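Local coordinates for protein fructokinase (Vibrio cholerae serotype O1, PDB 5F11) that probably phosphorylates D-fructose with ATP, as a metal-binding sugar kinase of the PfkB family, at residues C142-A147 with N174-V179. Sequence-based numbering, arbitrary orientation.
Sequences CSIALA and NLREEV. With FRU (beta-D-fructofuranose), chain B.
Ile144 lies against the aliphatic part of Arg176, its CD1 3.7 Å from Arg176 CG, where two loops meet in this ribokinase-like fold. Each loop follows a parallel strand of the large central sheet, 138-142 and 168-172, so the contact joins neighbouring strand ends beside the fructose site. The tight part is apolar. Val179 spreads its two methyls between neighbours: CG2 meets Ile144 CD1, while CG1, anti to the backbone N (chi1 180°), lies 3.7 Å from Ala147 CB. Phe115 of strand 113-115 also touches Ile144, Arg176 and Val179.

Nearer the strand ends the fit is looser, and water does the joining, since no direct hydrogen bond links 142-147 with 174-179. One water donates to Ser143 OG and accepts from Arg176 N; another donates to Asn174 O at 2.6 Å and accepts from Ile144 N. Ser143 OG is further anchored by a hydrogen bond to Pro173 O, and Leu175 CD2 packs beside it.

Fructose sits past the end of Ile144, whose CD1 is 3.8 Å from sugar C1. The Arg176 chain bends at chi2 (-74°), and its guanidinium leads away from the 142-147 loop to the sugar. Asn174 ND2 lies over the rim of one guanidinium face. NH1 donates to Leu175 O, approaching from above the carbonyl plane, which should restrict the group's rotation. Two further N-H groups grip fructose: NH2 donates to ring oxygen O5, and Arg176 NE points almost straight at fructose O2, 3.0 Å away with an N-H...O angle of 178°.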
loop_
_atom_site.group_PDB
_atom_site.type_symbol
_atom_site.label_atom_id
_atom_site.label_comp_id
_atom_site.label_asym_id
_atom_site.label_seq_id
_atom_site.Cartn_x
_atom_site.Cartn_y
_atom_site.Cartn_z
ATOM N N CYS A 142 4.217 -4.561 21.034
ATOM C CA CYS A 142 2.817 -4.267 20.739
ATOM C C CYS A 142 2.148 -5.503 20.156
ATOM O O CYS A 142 2.835 -6.439 19.756
ATOM C CB CYS A 142 2.720 -3.119 19.733
ATOM S SG CYS A 142 3.581 -1.673 20.263
ATOM N N SER A 143 0.819 -5.500 20.086
ATOM C CA SER A 143 0.067 -6.675 19.626
ATOM C C SER A 143 0.153 -6.972 18.121
ATOM O O SER A 143 -0.122 -8.092 17.718
ATOM C CB SER A 143 -1.414 -6.593 20.037
ATOM O OG SER A 143 -2.100 -5.565 19.324
ATOM N N ILE A 144 0.493 -5.993 17.284
ATOM C CA ILE A 144 0.659 -6.300 15.860
ATOM C C ILE A 144 1.765 -7.350 15.675
ATOM O O ILE A 144 1.731 -8.165 14.755
ATOM C CB ILE A 144 0.929 -5.039 14.986
ATOM C CG1 ILE A 144 -0.361 -4.219 14.818
ATOM C CG2 ILE A 144 1.449 -5.432 13.614
ATOM C CD1 ILE A 144 -0.239 -3.040 13.872
ATOM N N ALA A 145 2.728 -7.345 16.585
ATOM C CA ALA A 145 3.806 -8.317 16.554
ATOM C C ALA A 145 3.305 -9.748 16.855
ATOM O O ALA A 145 3.965 -10.734 16.506
ATOM C CB ALA A 145 4.899 -7.898 17.532
ATOM N N LEU A 146 2.130 -9.836 17.479
ATOM C CA LEU A 146 1.500 -11.098 17.830
ATOM C C LEU A 146 0.357 -11.484 16.891
ATOM O O LEU A 146 -0.280 -12.521 17.103
ATOM C CB LEU A 146 0.948 -11.026 19.245
ATOM C CG LEU A 146 1.836 -10.475 20.366
ATOM C CD1 LEU A 146 1.154 -10.586 21.724
ATOM C CD2 LEU A 146 3.169 -11.168 20.399
ATOM N N ALA A 147 0.107 -10.680 15.854
ATOM C CA ALA A 147 -1.038 -10.906 14.950
ATOM C C ALA A 147 -1.014 -12.208 14.126
ATOM O O ALA A 147 -2.025 -12.906 14.043
ATOM C CB ALA A 147 -1.262 -9.702 14.031
ATOM N N ASN A 174 -2.062 -1.780 22.050
ATOM C CA ASN A 174 -2.054 -0.954 20.841
ATOM C C ASN A 174 -2.785 -1.653 19.686
ATOM O O ASN A 174 -2.197 -1.932 18.638
ATOM C CB ASN A 174 -0.608 -0.619 20.447
ATOM C CG ASN A 174 -0.521 0.475 19.396
ATOM O OD1 ASN A 174 -0.906 1.629 19.635
ATOM N ND2 ASN A 174 -0.013 0.118 18.218
ATOM N N LEU A 175 -4.065 -1.944 19.903
ATOM C CA LEU A 175 -4.820 -2.890 19.078
ATOM C C LEU A 175 -5.126 -2.390 17.671
ATOM O O LEU A 175 -5.577 -1.257 17.496
ATOM C CB LEU A 175 -6.139 -3.252 19.768
ATOM C CG LEU A 175 -6.117 -3.925 21.145
ATOM C CD1 LEU A 175 -7.529 -4.357 21.551
ATOM C CD2 LEU A 175 -5.151 -5.109 21.171
ATOM N N ARG A 176 -4.883 -3.250 16.680
ATOM C CA ARG A 176 -5.276 -3.005 15.288
ATOM C C ARG A 176 -5.806 -4.311 14.709
ATOM O O ARG A 176 -5.063 -5.092 14.092
ATOM C CB ARG A 176 -4.104 -2.507 14.438
ATOM C CG ARG A 176 -3.335 -1.345 15.035
ATOM C CD ARG A 176 -4.082 -0.017 14.951
ATOM N NE ARG A 176 -3.176 1.057 15.335
ATOM C CZ ARG A 176 -3.081 1.558 16.562
ATOM N NH1 ARG A 176 -3.874 1.113 17.527
ATOM N NH2 ARG A 176 -2.193 2.515 16.816
ATOM N N GLU A 177 -7.099 -4.525 14.902
ATOM C CA GLU A 177 -7.732 -5.812 14.648
ATOM C C GLU A 177 -7.639 -6.377 13.221
ATOM O O GLU A 177 -7.494 -7.586 13.042
ATOM C CB GLU A 177 -9.190 -5.740 15.066
ATOM C CG GLU A 177 -9.891 -7.052 14.959
ATOM C CD GLU A 177 -11.341 -6.911 15.257
ATOM O OE1 GLU A 177 -12.131 -6.969 14.299
ATOM O OE2 GLU A 177 -11.683 -6.728 16.446
ATOM N N GLU A 178 -7.730 -5.515 12.217
ATOM C CA GLU A 178 -7.777 -5.970 10.830
ATOM C C GLU A 178 -6.480 -6.638 10.373
ATOM O O GLU A 178 -6.435 -7.260 9.313
ATOM C CB GLU A 178 -8.141 -4.815 9.885
ATOM C CG GLU A 178 -7.035 -3.795 9.695
ATOM C CD GLU A 178 -7.417 -2.683 8.724
ATOM O OE1 GLU A 178 -7.126 -2.816 7.515
ATOM O OE2 GLU A 178 -8.005 -1.674 9.174
ATOM N N VAL A 179 -5.426 -6.496 11.166
ATOM C CA VAL A 179 -4.147 -7.127 10.864
ATOM C C VAL A 179 -4.211 -8.654 11.081
ATOM O O VAL A 179 -3.500 -9.421 10.428
ATOM C CB VAL A 179 -3.016 -6.505 11.719
ATOM C CG1 VAL A 179 -1.671 -7.152 11.420
ATOM C CG2 VAL A 179 -2.947 -5.005 11.479
HETATM C C1 FRU B . 0.352 0.636 13.417
HETATM C C2 FRU B . -0.027 2.076 13.577
HETATM C C3 FRU B . 0.863 2.935 12.740
HETATM C C4 FRU B . 0.889 4.180 13.512
HETATM C C5 FRU B . 0.960 3.635 14.889
HETATM C C6 FRU B . 0.485 4.689 15.834
HETATM O O1 FRU B . 1.634 0.388 13.872
HETATM O O2 FRU B . -1.356 2.176 13.199
HETATM O O3 FRU B . 0.381 3.135 11.472
HETATM O O4 FRU B . 1.980 4.962 13.228
HETATM O O5 FRU B . 0.142 2.496 14.910
HETATM O O6 FRU B . 0.248 4.189 17.098
HETATM O O HOH W 1 -3.299 -5.721 16.935
HETATM O O HOH W 2 0.055 -3.149 18.013
#